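Local coordinates for protein putative arylalkylamine N-Acetyltransferase 7 (Aedes aegypti, PDB 4FD7) that probably transfers an acetyl group from acetyl-CoA to the amine of an acceptor substrate, at residues 138-150 and 172-186. Residues are numbered along the deposited sequence; the frame is centred on the assembly and turned at random.
Sequences IFDRYNVDHYLNA and RIPLCRAVGLKLSAT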
ATOM      1  N   ILE A 138      -3.292  13.861  -9.303  1.00 16.68           N
ATOM      2  CA  ILE A 138      -3.822  12.723 -10.066  1.00 15.54           C
ATOM      3  C   ILE A 138      -5.168  12.984 -10.777  1.00 15.53           C
ATOM      4  O   ILE A 138      -5.331  12.646 -11.966  1.00 14.77           O
ATOM      5  CB  ILE A 138      -3.916  11.468  -9.160  1.00 16.23           C
ATOM      6  CG1 ILE A 138      -2.524  11.078  -8.638  1.00 15.31           C
ATOM      7  CG2 ILE A 138      -4.531  10.306  -9.915  1.00 14.61           C
ATOM      8  CD1 ILE A 138      -1.553  10.614  -9.752  1.00 14.41           C
ATOM      9  N   PHE A 139      -6.111  13.608 -10.079  1.00 15.64           N
ATOM     10  CA  PHE A 139      -7.470  13.753 -10.617  1.00 14.77           C
ATOM     11  C   PHE A 139      -7.497  14.645 -11.835  1.00 14.70           C
ATOM     12  O   PHE A 139      -8.078  14.288 -12.848  1.00 14.97           O
ATOM     13  CB  PHE A 139      -8.440  14.309  -9.570  1.00 16.73           C
ATOM     14  CG  PHE A 139      -8.549  13.457  -8.344  1.00 18.07           C
ATOM     15  CD1 PHE A 139      -9.248  12.256  -8.374  1.00 14.98           C
ATOM     16  CD2 PHE A 139      -7.935  13.848  -7.163  1.00 18.45           C
ATOM     17  CE1 PHE A 139      -9.348  11.465  -7.234  1.00 17.23           C
ATOM     18  CE2 PHE A 139      -8.034  13.055  -6.020  1.00 17.23           C
ATOM     19  CZ  PHE A 139      -8.734  11.862  -6.067  1.00 17.53           C
ATOM     20  N   ASP A 140      -6.846  15.800 -11.745  1.00 15.57           N
ATOM     21  CA  ASP A 140      -6.798  16.708 -12.889  1.00 16.94           C
ATOM     22  C   ASP A 140      -5.893  16.204 -14.012  1.00 15.68           C
ATOM     23  O   ASP A 140      -6.198  16.388 -15.180  1.00 16.56           O
ATOM     24  CB  ASP A 140      -6.368  18.106 -12.455  1.00 18.87           C
ATOM     25  CG  ASP A 140      -7.453  18.836 -11.683  1.00 20.40           C
ATOM     26  OD1 ASP A 140      -8.640  18.496 -11.850  1.00 19.65           O
ATOM     27  OD2 ASP A 140      -7.115  19.767 -10.921  1.00 22.04           O
ATOM     28  N   ARG A 141      -4.776  15.579 -13.656  1.00 15.86           N
ATOM     29  CA  ARG A 141      -3.854  15.063 -14.662  1.00 15.47           C
ATOM     30  C   ARG A 141      -4.487  13.979 -15.520  1.00 16.28           C
ATOM     31  O   ARG A 141      -4.237  13.912 -16.725  1.00 16.19           O
ATOM     32  CB  ARG A 141      -2.582  14.529 -14.010  1.00 16.11           C
ATOM     33  CG  ARG A 141      -1.516  15.599 -13.862  1.00 17.90           C
ATOM     34  CD  ARG A 141      -0.240  15.051 -13.265  1.00 18.95           C
ATOM     35  NE  ARG A 141       0.296  13.917 -14.018  1.00 19.84           N
ATOM     36  CZ  ARG A 141       0.592  12.742 -13.469  1.00 20.54           C
ATOM     37  NH1 ARG A 141       0.397  12.550 -12.166  1.00 19.59           N
ATOM     38  NH2 ARG A 141       1.079  11.752 -14.216  1.00 17.74           N
ATOM     39  N   TYR A 142      -5.294  13.126 -14.903  1.00 13.62           N
ATOM     40  CA  TYR A 142      -5.933  12.060 -15.668  1.00 17.23           C
ATOM     41  C   TYR A 142      -7.412  12.307 -15.981  1.00 16.51           C
ATOM     42  O   TYR A 142      -8.039  11.494 -16.669  1.00 15.57           O
ATOM     43  CB  TYR A 142      -5.786  10.734 -14.933  1.00 14.87           C
ATOM     44  CG  TYR A 142      -4.396  10.143 -14.972  1.00 15.75           C
ATOM     45  CD1 TYR A 142      -3.541  10.240 -13.884  1.00 16.09           C
ATOM     46  CD2 TYR A 142      -3.956   9.445 -16.088  1.00 16.16           C
ATOM     47  CE1 TYR A 142      -2.270   9.657 -13.915  1.00 16.66           C
ATOM     48  CE2 TYR A 142      -2.698   8.875 -16.129  1.00 15.36           C
ATOM     49  CZ  TYR A 142      -1.857   8.980 -15.051  1.00 18.42           C
ATOM     50  OH  TYR A 142      -0.602   8.389 -15.126  1.00 16.52           O
ATOM     51  N   ASN A 143      -7.955  13.418 -15.488  1.00 15.65           N
ATOM     52  CA  ASN A 143      -9.374  13.736 -15.651  1.00 14.82           C
ATOM     53  C   ASN A 143     -10.224  12.580 -15.155  1.00 16.82           C
ATOM     54  O   ASN A 143     -11.067  12.042 -15.889  1.00 15.30           O
ATOM     55  CB  ASN A 143      -9.723  14.055 -17.117  1.00 18.59           C
ATOM     56  CG  ASN A 143     -11.093  14.699 -17.261  1.00 22.20           C
ATOM     57  OD1 ASN A 143     -11.508  15.473 -16.406  1.00 20.68           O
ATOM     58  ND2 ASN A 143     -11.795  14.390 -18.352  1.00 23.95           N
ATOM     59  N   VAL A 144      -9.945  12.154 -13.925  1.00 14.13           N
ATOM     60  CA  VAL A 144     -10.753  11.143 -13.263  1.00 16.64           C
ATOM     61  C   VAL A 144     -11.208  11.668 -11.910  1.00 15.29           C
ATOM     62  O   VAL A 144     -10.611  12.602 -11.361  1.00 17.08           O
ATOM     63  CB  VAL A 144      -9.982   9.820 -13.059  1.00 15.61           C
ATOM     64  CG1 VAL A 144      -9.561   9.250 -14.395  1.00 16.25           C
ATOM     65  CG2 VAL A 144      -8.763  10.046 -12.165  1.00 16.54           C
ATOM     66  N   ASP A 145     -12.262  11.056 -11.380  1.00 16.77           N
ATOM     67  CA  ASP A 145     -12.783  11.400 -10.070  1.00 17.14           C
ATOM     68  C   ASP A 145     -12.363  10.397  -8.999  1.00 17.50           C
ATOM     69  O   ASP A 145     -12.488  10.673  -7.809  1.00 17.35           O
ATOM     70  CB  ASP A 145     -14.310  11.499 -10.127  1.00 17.54           C
ATOM     71  CG  ASP A 145     -14.782  12.686 -10.938  1.00 20.60           C
ATOM     72  OD1 ASP A 145     -14.052  13.706 -10.995  1.00 18.73           O
ATOM     73  OD2 ASP A 145     -15.890  12.605 -11.523  1.00 20.83           O
ATOM     74  N   HIS A 146     -11.865   9.237  -9.416  1.00 16.05           N
ATOM     75  CA  HIS A 146     -11.474   8.210  -8.456  1.00 16.08           C
ATOM     76  C   HIS A 146     -10.193   7.497  -8.864  1.00 15.88           C
ATOM     77  O   HIS A 146      -9.882   7.399 -10.054  1.00 15.81           O
ATOM     78  CB  HIS A 146     -12.580   7.165  -8.296  1.00 17.12           C
ATOM     79  CG  HIS A 146     -13.949   7.744  -8.128  1.00 18.69           C
ATOM     80  ND1 HIS A 146     -14.371   8.317  -6.949  1.00 19.01           N
ATOM     81  CD2 HIS A 146     -14.994   7.825  -8.987  1.00 19.21           C
ATOM     82  CE1 HIS A 146     -15.618   8.737  -7.091  1.00 20.22           C
ATOM     83  NE2 HIS A 146     -16.019   8.449  -8.313  1.00 21.96           N
ATOM     84  N   TYR A 147      -9.461   6.988  -7.872  1.00 14.86           N
ATOM     85  CA  TYR A 147      -8.373   6.039  -8.137  1.00 14.06           C
ATOM     86  C   TYR A 147      -8.085   5.110  -6.959  1.00 12.03           C
ATOM     87  O   TYR A 147      -8.295   5.460  -5.814  1.00 12.42           O
ATOM     88  CB  TYR A 147      -7.089   6.740  -8.581  1.00 15.66           C
ATOM     89  CG  TYR A 147      -6.389   7.606  -7.545  1.00 14.65           C
ATOM     90  CD1 TYR A 147      -5.510   7.055  -6.609  1.00 12.86           C
ATOM     91  CD2 TYR A 147      -6.569   8.979  -7.535  1.00 16.13           C
ATOM     92  CE1 TYR A 147      -4.846   7.862  -5.686  1.00 15.30           C
ATOM     93  CE2 TYR A 147      -5.914   9.783  -6.631  1.00 15.48           C
ATOM     94  CZ  TYR A 147      -5.054   9.227  -5.711  1.00 16.96           C
ATOM     95  OH  TYR A 147      -4.408  10.042  -4.806  1.00 18.26           O
ATOM     96  N   LEU A 148      -7.580   3.920  -7.255  1.00 13.01           N
ATOM     97  CA  LEU A 148      -7.253   2.951  -6.218  1.00 11.75           C
ATOM     98  C   LEU A 148      -5.952   3.351  -5.524  1.00 12.69           C
ATOM     99  O   LEU A 148      -4.910   3.411  -6.157  1.00 12.12           O
ATOM    100  CB  LEU A 148      -7.085   1.556  -6.823  1.00 11.73           C
ATOM    101  CG  LEU A 148      -6.844   0.447  -5.799  1.00 11.90           C
ATOM    102  CD1 LEU A 148      -8.018   0.337  -4.840  1.00 10.26           C
ATOM    103  CD2 LEU A 148      -6.599  -0.880  -6.517  1.00 15.06           C
ATOM    104  N   ASN A 149      -6.037   3.621  -4.226  1.00 14.40           N
ATOM    105  CA  ASN A 149      -4.906   4.050  -3.416  1.00 12.83           C
ATOM    106  C   ASN A 149      -4.608   2.994  -2.368  1.00 13.27           C
ATOM    107  O   ASN A 149      -5.363   2.014  -2.214  1.00 13.84           O
ATOM    108  CB  ASN A 149      -5.251   5.369  -2.736  1.00 14.54           C
ATOM    109  CG  ASN A 149      -4.029   6.110  -2.197  1.00 15.21           C
ATOM    110  OD1 ASN A 149      -2.880   5.692  -2.365  1.00 16.08           O
ATOM    111  ND2 ASN A 149      -4.287   7.229  -1.545  1.00 19.68           N
ATOM    112  N   ALA A 150      -3.534   3.212  -1.616  1.00 13.67           N
ATOM    113  CA  ALA A 150      -3.063   2.233  -0.645  1.00 12.20           C
ATOM    114  C   ALA A 150      -2.473   2.900   0.584  1.00 14.88           C
ATOM    115  O   ALA A 150      -1.983   4.028   0.517  1.00 15.56           O
ATOM    116  CB  ALA A 150      -2.026   1.350  -1.272  1.00 13.71           C
ATOM    117  N   ARG A 172      -3.721  -5.422  -8.945  1.00 13.80           N
ATOM    118  CA  ARG A 172      -4.585  -4.245  -8.966  1.00 14.59           C
ATOM    119  C   ARG A 172      -5.263  -4.109 -10.322  1.00 14.83           C
ATOM    120  O   ARG A 172      -6.357  -3.531 -10.448  1.00 15.25           O
ATOM    121  CB  ARG A 172      -3.772  -2.991  -8.649  1.00 12.48           C
ATOM    122  CG  ARG A 172      -3.449  -2.844  -7.166  1.00 11.13           C
ATOM    123  CD  ARG A 172      -2.732  -1.527  -6.911  1.00 11.64           C
ATOM    124  NE  ARG A 172      -2.098  -1.517  -5.592  1.00 12.97           N
ATOM    125  CZ  ARG A 172      -1.505  -0.452  -5.065  1.00 12.65           C
ATOM    126  NH1 ARG A 172      -1.479   0.702  -5.730  1.00 11.31           N
ATOM    127  NH2 ARG A 172      -0.951  -0.540  -3.867  1.00 12.57           N
ATOM    128  N   ILE A 173      -4.610  -4.665 -11.335  1.00 14.36           N
ATOM    129  CA  ILE A 173      -5.090  -4.549 -12.702  1.00 14.67           C
ATOM    130  C   ILE A 173      -6.449  -5.245 -12.885  1.00 15.79           C
ATOM    131  O   ILE A 173      -7.419  -4.592 -13.292  1.00 15.06           O
ATOM    132  CB  ILE A 173      -4.025  -5.016 -13.735  1.00 15.41           C
ATOM    133  CG1 ILE A 173      -2.813  -4.080 -13.712  1.00 15.20           C
ATOM    134  CG2 ILE A 173      -4.619  -5.061 -15.107  1.00 17.48           C
ATOM    135  CD1 ILE A 173      -1.646  -4.576 -14.531  1.00 17.26           C
ATOM    136  N   PRO A 174      -6.543  -6.561 -12.588  1.00 15.35           N
ATOM    137  CA  PRO A 174      -7.892  -7.127 -12.725  1.00 14.93           C
ATOM    138  C   PRO A 174      -8.886  -6.591 -11.687  1.00 13.98           C
ATOM    139  O   PRO A 174     -10.064  -6.460 -12.015  1.00 14.84           O
ATOM    140  CB  PRO A 174      -7.673  -8.644 -12.548  1.00 18.45           C
ATOM    141  CG  PRO A 174      -6.356  -8.771 -11.864  1.00 16.69           C
ATOM    142  CD  PRO A 174      -5.533  -7.590 -12.264  1.00 15.33           C
ATOM    143  N   LEU A 175      -8.433  -6.273 -10.477  1.00 14.44           N
ATOM    144  CA  LEU A 175      -9.340  -5.729  -9.457  1.00 15.29           C
ATOM    145  C   LEU A 175      -9.983  -4.427  -9.937  1.00 13.89           C
ATOM    146  O   LEU A 175     -11.195  -4.249  -9.802  1.00 14.95           O
ATOM    147  CB  LEU A 175      -8.610  -5.492  -8.127  1.00 16.32           C
ATOM    148  CG  LEU A 175      -9.385  -4.765  -7.017  1.00 15.33           C
ATOM    149  CD1 LEU A 175     -10.654  -5.524  -6.595  1.00 15.29           C
ATOM    150  CD2 LEU A 175      -8.499  -4.500  -5.806  1.00 13.02           C
ATOM    151  N   CYS A 176      -9.185  -3.535 -10.519  1.00 12.97           N
ATOM    152  CA  CYS A 176      -9.713  -2.257 -11.001  1.00 13.10           C
ATOM    153  C   CYS A 176     -10.659  -2.466 -12.170  1.00 15.00           C
ATOM    154  O   CYS A 176     -11.662  -1.777 -12.297  1.00 11.71           O
ATOM    155  CB  CYS A 176      -8.597  -1.314 -11.437  1.00 15.87           C
ATOM    156  SG  CYS A 176      -7.697  -0.551 -10.091  1.00 14.85           S
ATOM    157  N   ARG A 177     -10.324  -3.406 -13.041  1.00 14.08           N
ATOM    158  CA  ARG A 177     -11.176  -3.644 -14.194  1.00 17.14           C
ATOM    159  C   ARG A 177     -12.528  -4.125 -13.714  1.00 15.29           C
ATOM    160  O   ARG A 177     -13.568  -3.768 -14.277  1.00 15.61           O
ATOM    161  CB  ARG A 177     -10.546  -4.676 -15.138  1.00 16.04           C
ATOM    162  CG  ARG A 177      -9.301  -4.174 -15.856  1.00 19.56           C
ATOM    163  CD  ARG A 177      -9.020  -4.974 -17.134  1.00 19.00           C
ATOM    164  NE  ARG A 177      -7.706  -4.657 -17.684  1.00 23.85           N
ATOM    165  CZ  ARG A 177      -6.830  -5.558 -18.112  1.00 24.34           C
ATOM    166  NH1 ARG A 177      -7.126  -6.853 -18.063  1.00 24.10           N
ATOM    167  NH2 ARG A 177      -5.656  -5.167 -18.598  1.00 23.03           N
ATOM    168  N   ALA A 178     -12.507  -4.942 -12.669  1.00 14.43           N
ATOM    169  CA  ALA A 178     -13.725  -5.539 -12.140  1.00 15.15           C
ATOM    170  C   ALA A 178     -14.657  -4.522 -11.475  1.00 16.56           C
ATOM    171  O   ALA A 178     -15.869  -4.589 -11.645  1.00 13.53           O
ATOM    172  CB  ALA A 178     -13.399  -6.681 -11.184  1.00 15.54           C
ATOM    173  N   VAL A 179     -14.087  -3.577 -10.735  1.00 15.89           N
ATOM    174  CA  VAL A 179     -14.898  -2.596 -10.019  1.00 15.53           C
ATOM    175  C   VAL A 179     -15.086  -1.286 -10.779  1.00 16.06           C
ATOM    176  O   VAL A 179     -15.760  -0.381 -10.293  1.00 16.96           O
ATOM    177  CB  VAL A 179     -14.308  -2.294  -8.645  1.00 16.60           C
ATOM    178  CG1 VAL A 179     -14.069  -3.604  -7.900  1.00 17.85           C
ATOM    179  CG2 VAL A 179     -13.020  -1.517  -8.810  1.00 15.52           C
ATOM    180  N   GLY A 180     -14.490  -1.191 -11.964  1.00 14.93           N
ATOM    181  CA  GLY A 180     -14.697  -0.061 -12.856  1.00 17.11           C
ATOM    182  C   GLY A 180     -13.825   1.158 -12.601  1.00 19.28           C
ATOM    183  O   GLY A 180     -14.211   2.282 -12.919  1.00 19.71           O
ATOM    184  N   LEU A 181     -12.650   0.950 -12.020  1.00 16.59           N
ATOM    185  CA  LEU A 181     -11.707   2.052 -11.843  1.00 15.26           C
ATOM    186  C   LEU A 181     -10.705   2.042 -12.979  1.00 18.44           C
ATOM    187  O   LEU A 181     -10.300   0.968 -13.440  1.00 16.23           O
ATOM    188  CB  LEU A 181     -10.989   1.925 -10.497  1.00 16.58           C
ATOM    189  CG  LEU A 181     -11.829   2.099  -9.226  1.00 13.93           C
ATOM    190  CD1 LEU A 181     -11.051   1.557  -8.035  1.00 15.01           C
ATOM    191  CD2 LEU A 181     -12.191   3.568  -8.985  1.00 14.17           C
ATOM    192  N   LYS A 182     -10.288   3.228 -13.418  1.00 15.51           N
ATOM    193  CA  LYS A 182      -9.368   3.330 -14.559  1.00 19.77           C
ATOM    194  C   LYS A 182      -7.908   3.385 -14.128  1.00 18.48           C
ATOM    195  O   LYS A 182      -7.005   3.156 -14.929  1.00 18.61           O
ATOM    196  CB  LYS A 182      -9.665   4.594 -15.377  1.00 19.05           C
ATOM    197  CG  LYS A 182     -11.121   4.753 -15.838  1.00 20.67           C
ATOM    198  CD  LYS A 182     -11.231   5.995 -16.724  1.00 25.82           C
ATOM    199  CE  LYS A 182     -12.654   6.211 -17.210  1.00 24.08           C
ATOM    200  NZ  LYS A 182     -12.692   7.324 -18.199  1.00 30.26           N
ATOM    201  N   LEU A 183      -7.681   3.699 -12.858  1.00 15.37           N
ATOM    202  CA  LEU A 183      -6.364   4.123 -12.424  1.00 15.28           C
ATOM    203  C   LEU A 183      -6.094   3.716 -11.003  1.00 14.04           C
ATOM    204  O   LEU A 183      -6.991   3.769 -10.156  1.00 14.35           O
ATOM    205  CB  LEU A 183      -6.301   5.655 -12.488  1.00 18.16           C
ATOM    206  CG  LEU A 183      -5.014   6.424 -12.259  1.00 19.70           C
ATOM    207  CD1 LEU A 183      -3.999   6.159 -13.369  1.00 17.63           C
ATOM    208  CD2 LEU A 183      -5.350   7.893 -12.215  1.00 18.18           C
ATOM    209  N   SER A 184      -4.853   3.315 -10.740  1.00 14.92           N
ATOM    210  CA  SER A 184      -4.371   3.231  -9.361  1.00 12.61           C
ATOM    211  C   SER A 184      -3.200   4.194  -9.231  1.00 12.99           C
ATOM    212  O   SER A 184      -2.437   4.361 -10.174  1.00 13.04           O
ATOM    213  CB  SER A 184      -3.916   1.809  -9.016  1.00 11.78           C
ATOM    214  OG  SER A 184      -3.507   1.735  -7.646  1.00 12.07           O
ATOM    215  N   ALA A 185      -3.068   4.848  -8.086  1.00 11.87           N
ATOM    216  CA  ALA A 185      -1.870   5.646  -7.798  1.00 10.47           C
ATOM    217  C   ALA A 185      -1.541   5.497  -6.332  1.00 11.27           C
ATOM    218  O   ALA A 185      -2.413   5.277  -5.512  1.00 14.02           O
ATOM    219  CB  ALA A 185      -2.064   7.099  -8.132  1.00 11.67           C
ATOM    220  N   THR A 186      -0.269   5.617  -6.002  1.00 13.20           N
ATOM    221  CA  THR A 186       0.148   5.328  -4.639  1.00 15.00           C
ATOM    222  C   THR A 186       1.455   6.043  -4.366  1.00 14.43           C
ATOM    223  O   THR A 186       2.216   6.329  -5.299  1.00 12.18           O
ATOM    224  CB  THR A 186       0.240   3.783  -4.427  1.00 13.84           C
ATOM    225  OG1 THR A 186      -1.086   3.255  -4.282  1.00 13.65           O
ATOM    226  CG2 THR A 186       1.059   3.402  -3.194  1.00 14.80           C
TER
HETATM  227  O   HOH W   1     -12.294   9.510 -16.821  1.00 27.36           O
HETATM  228  O   HOH W   2     -10.080   5.615 -11.700  1.00 31.89           O
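Leu148 O is gripped by two donors that reach it from opposite faces of its carbonyl plane. Ser184 OG gives the shorter bond, 2.6 Å to Leu148 O, and Ala185 N the other, 3.0 Å. Leu148 N in turn donates to Leu183 O, nearly straight at 163°. This is the parallel pairing of strands 146-150 and 183-186 in the GNAT fold. Leu148 and Ser184 form the single bridge between these segments, whose axes cross at 39°; so short a pairing is consistent with the splayed central strands of this family. Helix 172-179 is the last part of the beta-alpha-beta crossover that joins the two strands. Leu148 CD2 packs there on Cys176 SG and the aliphatic chain of Arg172. The extended Arg172 chain brings NH1 to both Ser184 OG and Thr186 OG1, so it helps hold the serine hydroxyl that serves Leu148 O. Its NH2 bonds to Asn102 of strand 98-108. On the other side of the sheet, helix 138-142 packs on Leu183. With CG anti to the backbone N (chi1 -173°), Leu183 turns both methyls to this helix. Ile138 CG2 presses on Leu183 CD2 at a tight 3.4 Å. In a CH-pi contact, Leu183 CD1 sits 3.9 Å from the Tyr142 ring centroid, almost on the ring normal.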